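Local coordinates for protein D-glycerate 2-kinase (Thermotoga maritima, PDB 2B8N) that catalyses the magnesium- and ATP-dependent phosphorylation of D-glycerate to 2-phosphoglycerate, a step in the degradation of serine, at residues Q154-A159 and Y232-S237; N171-H176 and K227-Y232. All blocks are in the same frame, centred on the assembly; numbering follows the deposited sequence.

Both contacts lie in the DUF4147 half of the chain, which is built on the parallel beta-sheet, and their centres are about 9 Å apart. Contact 2 packs helix 167-175 against helix 222-231. Contact 1 packs helix 150-162 against the loop that leaves helix 222-231 and leads to helix 238-244. Helices 150-162 and 167-175 follow each other in the chain. Contact 2 is nested inside the loop closed by contact 1. Y232 ends one segment and begins another but carries neither contact. L229 links the two: its CD2 lies 3.8 Å from L156 CD2. Together they tie helices 150-162, 167-175 and 222-231 and the loop after the last into one apolar cluster far from the chain's centre.

Contact 1: residues Q154-A159 and Y232-S237; sequences QKLTSA and YGIETS
L156 meets I234 and T236 through a single methyl. Its CD2 lies 3.3 Å from I234 CG2 and 3.5 Å from T236 CG2. The leucine side chain slants across the isoleucine and stands at about a right angle to the threonine. One turn further along the helix, A159 takes the other branch of I234: its CB is 4.0 Å from I234 CD1. I234 therefore uses both branches. CG2 is anti to its backbone N and serves L156; CG1 is anti to the carbonyl carbon and carries CD1 to A159. No hydrogen bond crosses between the segments. With an alanine in place of I234, CG2 and CD1 are gone, and the A159 methyl would probably lose its partner in this loop while L156 CD2 is left with T236 CG2.

The loop follows a Schellman motif that ends helix 222-231. G233, with positive phi, is the C-prime residue. Its N bonds to E230 O, and I234 N bonds back to L229 O. This turn brings I234 round to face helix 150-162. L229 and L160 also touch I234, and L156 packs on L229 and L177.

T236 splits its side chain between two roles. CG2 faces the leucine, while OG1 is hydrogen-bonded to K241 NZ. At the far end of the loop S237 is the N-cap of helix 238-244, its OG bonded to V240 N. The same OG also bonds to E152 OE2, a polar tie back to helix 150-162.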
loop_
_atom_site.group_PDB
_atom_site.type_symbol
_atom_site.label_atom_id
_atom_site.label_comp_id
_atom_site.label_asym_id
_atom_site.label_seq_id
_atom_site.Cartn_x
_atom_site.Cartn_y
_atom_site.Cartn_z
ATOM N N GLN A 154 3.823 -21.932 3.810
ATOM C CA GLN A 154 3.529 -21.246 5.083
ATOM C C GLN A 154 4.730 -21.397 6.055
ATOM O O GLN A 154 5.294 -20.411 6.532
ATOM C CB GLN A 154 2.225 -21.800 5.715
ATOM C CG GLN A 154 0.888 -21.378 5.002
ATOM C CD GLN A 154 -0.371 -22.244 5.381
ATOM O OE1 GLN A 154 -1.109 -22.710 4.498
ATOM N NE2 GLN A 154 -0.601 -22.450 6.688
ATOM N N LYS A 155 5.141 -22.641 6.309
ATOM C CA LYS A 155 6.183 -22.931 7.307
ATOM C C LYS A 155 7.565 -22.379 6.942
ATOM O O LYS A 155 8.293 -21.919 7.819
ATOM C CB LYS A 155 6.331 -24.442 7.546
ATOM C CG LYS A 155 5.214 -25.128 8.340
ATOM C CD LYS A 155 5.817 -26.276 9.162
ATOM C CE LYS A 155 4.777 -27.206 9.799
ATOM N NZ LYS A 155 5.424 -28.386 10.508
ATOM N N LEU A 156 7.929 -22.454 5.668
ATOM C CA LEU A 156 9.240 -21.981 5.205
ATOM C C LEU A 156 9.426 -20.475 5.336
ATOM O O LEU A 156 10.526 -20.021 5.663
ATOM C CB LEU A 156 9.455 -22.310 3.720
ATOM C CG LEU A 156 10.086 -23.644 3.386
ATOM C CD1 LEU A 156 10.063 -23.897 1.868
ATOM C CD2 LEU A 156 11.515 -23.710 3.947
ATOM N N THR A 157 8.365 -19.726 4.992
ATOM C CA THR A 157 8.280 -18.264 5.137
ATOM C C THR A 157 8.497 -17.842 6.586
ATOM O O THR A 157 9.353 -17.007 6.898
ATOM C CB THR A 157 6.860 -17.757 4.721
ATOM O OG1 THR A 157 6.554 -18.163 3.379
ATOM C CG2 THR A 157 6.762 -16.262 4.793
ATOM N N SER A 158 7.717 -18.449 7.471
ATOM C CA SER A 158 7.742 -18.111 8.874
ATOM C C SER A 158 9.124 -18.417 9.465
ATOM O O SER A 158 9.682 -17.629 10.239
ATOM C CB SER A 158 6.637 -18.883 9.593
ATOM O OG SER A 158 6.476 -18.429 10.925
ATOM N N ALA A 159 9.690 -19.548 9.066
ATOM C CA ALA A 159 11.039 -19.909 9.467
ATOM C C ALA A 159 12.022 -18.849 9.031
ATOM O O ALA A 159 12.942 -18.504 9.776
ATOM C CB ALA A 159 11.431 -21.241 8.834
ATOM N N TYR A 232 20.266 -19.781 6.213
ATOM C CA TYR A 232 19.521 -19.699 7.471
ATOM C C TYR A 232 19.251 -21.075 8.096
ATOM O O TYR A 232 18.476 -21.186 9.048
ATOM C CB TYR A 232 18.228 -18.894 7.270
ATOM C CG TYR A 232 18.511 -17.458 6.869
ATOM C CD1 TYR A 232 18.868 -16.513 7.823
ATOM C CD2 TYR A 232 18.464 -17.054 5.537
ATOM C CE1 TYR A 232 19.153 -15.210 7.476
ATOM C CE2 TYR A 232 18.745 -15.740 5.181
ATOM C CZ TYR A 232 19.094 -14.829 6.168
ATOM O OH TYR A 232 19.369 -13.530 5.852
ATOM N N GLY A 233 19.900 -22.115 7.566
ATOM C CA GLY A 233 19.760 -23.477 8.075
ATOM C C GLY A 233 18.344 -24.021 8.073
ATOM O O GLY A 233 17.975 -24.750 8.979
ATOM N N ILE A 234 17.540 -23.685 7.070
ATOM C CA ILE A 234 16.168 -24.185 7.026
ATOM C C ILE A 234 16.092 -25.487 6.230
ATOM O O ILE A 234 16.311 -25.495 5.014
ATOM C CB ILE A 234 15.209 -23.118 6.485
ATOM C CG1 ILE A 234 15.141 -21.951 7.479
ATOM C CG2 ILE A 234 13.808 -23.703 6.280
ATOM C CD1 ILE A 234 14.803 -20.622 6.869
ATOM N N GLU A 235 15.787 -26.582 6.929
ATOM C CA GLU A 235 15.669 -27.901 6.314
ATOM C C GLU A 235 14.390 -27.970 5.451
ATOM O O GLU A 235 13.353 -27.423 5.823
ATOM C CB GLU A 235 15.677 -28.990 7.396
ATOM N N THR A 236 14.488 -28.639 4.297
ATOM C CA THR A 236 13.384 -28.752 3.310
ATOM C C THR A 236 13.329 -30.143 2.646
ATOM O O THR A 236 14.359 -30.813 2.502
ATOM C CB THR A 236 13.555 -27.733 2.161
ATOM O OG1 THR A 236 14.834 -27.917 1.534
ATOM C CG2 THR A 236 13.454 -26.323 2.679
ATOM N N SER A 237 12.141 -30.552 2.201
ATOM C CA SER A 237 11.960 -31.868 1.571
ATOM C C SER A 237 12.754 -32.041 0.250
ATOM O O SER A 237 13.381 -31.104 -0.242
ATOM C CB SER A 237 10.455 -32.140 1.342
ATOM O OG SER A 237 9.789 -31.082 0.659
#

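Contact 2: residues N171-H176 and K227-Y232; sequences NTVRKH and KVLEKY
V173 and V228 form the main apolar pair between the two helices. V173 CG2 lies 3.8 Å from V228 CG1 and 3.9 Å from V228 CB, so one methyl rests against the branch point of the other valine. Both valines have CG1 anti to the backbone N (chi1 180° and 171°). They present different branches to each other: V173 offers CG2, V228 offers CG1. The second methyl of V173, CG1, reaches L229 CD2 more loosely, at 4.4 Å. All three residues are buried. L160 of helix 150-162 packs on V228, so a third helix lies against helix 222-231.

This is helix-to-helix packing by two valines and a leucine, in the part of the chain that belongs to the DUF4147 family. The backbones are close, with the CA atoms of V173 and V228 7.4 Å apart.

No hydrogen bond crosses between the segments; the polar groups find partners within their own segment or beyond the two. H176 ND1 donates to T172 O at 2.9 Å, with an N-H...O angle of 167°. The carbonyl oxygen sits at the ring edge, almost in the ring plane. H176 NE2 bonds to E247 OE2, so both ring nitrogens have partners, which probably holds the ring in this rotation. Helix 222-231 adds a backbone bond from Y232 N to V228 O at 3.0 Å.

Among the charges, K175 forms a salt bridge with D218, and R174 forms one with E142.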
loop_
_atom_site.group_PDB
_atom_site.type_symbol
_atom_site.label_atom_id
_atom_site.label_comp_id
_atom_site.label_asym_id
_atom_site.label_seq_id
_atom_site.Cartn_x
_atom_site.Cartn_y
_atom_site.Cartn_z
ATOM N N ASN A 171 11.689 -13.390 -0.851
ATOM C CA ASN A 171 11.148 -13.299 -2.201
ATOM C C ASN A 171 11.843 -14.251 -3.192
ATOM O O ASN A 171 11.188 -14.933 -3.982
ATOM C CB ASN A 171 11.243 -11.850 -2.677
ATOM C CG ASN A 171 10.188 -11.484 -3.699
ATOM O OD1 ASN A 171 9.121 -12.116 -3.812
ATOM N ND2 ASN A 171 10.473 -10.420 -4.437
ATOM N N THR A 172 13.164 -14.321 -3.134
ATOM C CA THR A 172 13.894 -15.252 -3.994
ATOM C C THR A 172 13.355 -16.681 -3.821
ATOM O O THR A 172 13.028 -17.364 -4.804
ATOM C CB THR A 172 15.411 -15.165 -3.728
ATOM O OG1 THR A 172 15.915 -13.923 -4.253
ATOM C CG2 THR A 172 16.163 -16.317 -4.365
ATOM N N VAL A 173 13.213 -17.111 -2.573
ATOM C CA VAL A 173 12.730 -18.463 -2.293
ATOM C C VAL A 173 11.287 -18.643 -2.720
ATOM O O VAL A 173 10.960 -19.626 -3.378
ATOM C CB VAL A 173 12.820 -18.816 -0.822
ATOM C CG1 VAL A 173 12.300 -20.206 -0.601
ATOM C CG2 VAL A 173 14.271 -18.729 -0.341
ATOM N N ARG A 174 10.427 -17.694 -2.358
ATOM C CA ARG A 174 8.998 -17.804 -2.693
ATOM C C ARG A 174 8.724 -17.913 -4.180
ATOM O O ARG A 174 7.818 -18.645 -4.575
ATOM C CB ARG A 174 8.150 -16.654 -2.098
ATOM C CG ARG A 174 7.718 -16.875 -0.644
ATOM C CD ARG A 174 6.965 -18.193 -0.424
ATOM N NE ARG A 174 5.586 -18.162 -0.914
ATOM C CZ ARG A 174 4.561 -17.609 -0.265
ATOM N NH1 ARG A 174 4.748 -17.026 0.902
ATOM N NH2 ARG A 174 3.337 -17.629 -0.779
ATOM N N LYS A 175 9.485 -17.180 -4.993
ATOM C CA LYS A 175 9.272 -17.158 -6.444
ATOM C C LYS A 175 9.605 -18.528 -7.061
ATOM O O LYS A 175 9.015 -18.936 -8.079
ATOM C CB LYS A 175 10.115 -16.043 -7.106
ATOM C CG LYS A 175 9.667 -14.610 -6.750
ATOM C CD LYS A 175 10.520 -13.481 -7.390
ATOM C CE LYS A 175 11.916 -13.311 -6.778
ATOM N NZ LYS A 175 12.700 -12.227 -7.502
ATOM N N HIS A 176 10.535 -19.237 -6.426
ATOM C CA HIS A 176 10.985 -20.517 -6.920
ATOM C C HIS A 176 10.139 -21.697 -6.371
ATOM O O HIS A 176 10.434 -22.872 -6.647
ATOM C CB HIS A 176 12.492 -20.677 -6.630
ATOM C CG HIS A 176 13.378 -19.882 -7.543
ATOM N ND1 HIS A 176 13.721 -18.568 -7.298
ATOM C CD2 HIS A 176 13.987 -20.216 -8.706
ATOM C CE1 HIS A 176 14.501 -18.130 -8.272
ATOM N NE2 HIS A 176 14.673 -19.109 -9.141
ATOM N N LYS A 227 20.751 -21.403 -1.683
ATOM C CA LYS A 227 21.753 -20.772 -0.828
ATOM C C LYS A 227 21.128 -19.974 0.321
ATOM O O LYS A 227 21.706 -19.901 1.404
ATOM C CB LYS A 227 22.666 -19.872 -1.652
ATOM C CG LYS A 227 23.527 -20.651 -2.599
ATOM C CD LYS A 227 24.747 -19.877 -3.043
ATOM C CE LYS A 227 25.785 -20.833 -3.630
ATOM N NZ LYS A 227 26.246 -21.868 -2.635
ATOM N N VAL A 228 19.956 -19.385 0.090
ATOM C CA VAL A 228 19.237 -18.703 1.165
ATOM C C VAL A 228 18.866 -19.683 2.272
ATOM O O VAL A 228 19.207 -19.463 3.431
ATOM C CB VAL A 228 17.978 -18.018 0.676
ATOM C CG1 VAL A 228 17.143 -17.515 1.879
ATOM C CG2 VAL A 228 18.361 -16.872 -0.252
ATOM N N LEU A 229 18.178 -20.758 1.899
ATOM C CA LEU A 229 17.772 -21.801 2.845
ATOM C C LEU A 229 18.955 -22.385 3.612
ATOM O O LEU A 229 18.888 -22.550 4.840
ATOM C CB LEU A 229 17.032 -22.916 2.114
ATOM C CG LEU A 229 15.692 -22.521 1.489
ATOM C CD1 LEU A 229 15.146 -23.672 0.654
ATOM C CD2 LEU A 229 14.694 -22.101 2.558
ATOM N N GLU A 230 20.031 -22.693 2.890
ATOM C CA GLU A 230 21.259 -23.129 3.529
ATOM C C GLU A 230 21.752 -22.026 4.460
ATOM O O GLU A 230 22.096 -22.300 5.593
ATOM C CB GLU A 230 22.331 -23.509 2.496
ATOM C CG GLU A 230 23.770 -23.150 2.901
ATOM C CD GLU A 230 24.806 -23.542 1.852
ATOM O OE1 GLU A 230 25.057 -24.761 1.703
ATOM O OE2 GLU A 230 25.372 -22.625 1.194
ATOM N N LYS A 231 21.763 -20.780 3.995
ATOM C CA LYS A 231 22.268 -19.677 4.817
ATOM C C LYS A 231 21.579 -19.592 6.176
ATOM O O LYS A 231 22.243 -19.370 7.185
ATOM C CB LYS A 231 22.151 -18.329 4.104
ATOM C CG LYS A 231 22.898 -17.194 4.821
ATOM C CD LYS A 231 23.087 -15.955 3.916
ATOM C CE LYS A 231 23.072 -14.662 4.723
ATOM N NZ LYS A 231 21.694 -14.410 5.231
ATOM N N TYR A 232 20.266 -19.781 6.213
ATOM C CA TYR A 232 19.521 -19.699 7.471
ATOM C C TYR A 232 19.251 -21.075 8.096
ATOM O O TYR A 232 18.476 -21.186 9.048
ATOM C CB TYR A 232 18.228 -18.894 7.270
ATOM C CG TYR A 232 18.511 -17.458 6.869
ATOM C CD1 TYR A 232 18.868 -16.513 7.823
ATOM C CD2 TYR A 232 18.464 -17.054 5.537
ATOM C CE1 TYR A 232 19.153 -15.210 7.476
ATOM C CE2 TYR A 232 18.745 -15.740 5.181
ATOM C CZ TYR A 232 19.094 -14.829 6.168
ATOM O OH TYR A 232 19.369 -13.530 5.852
#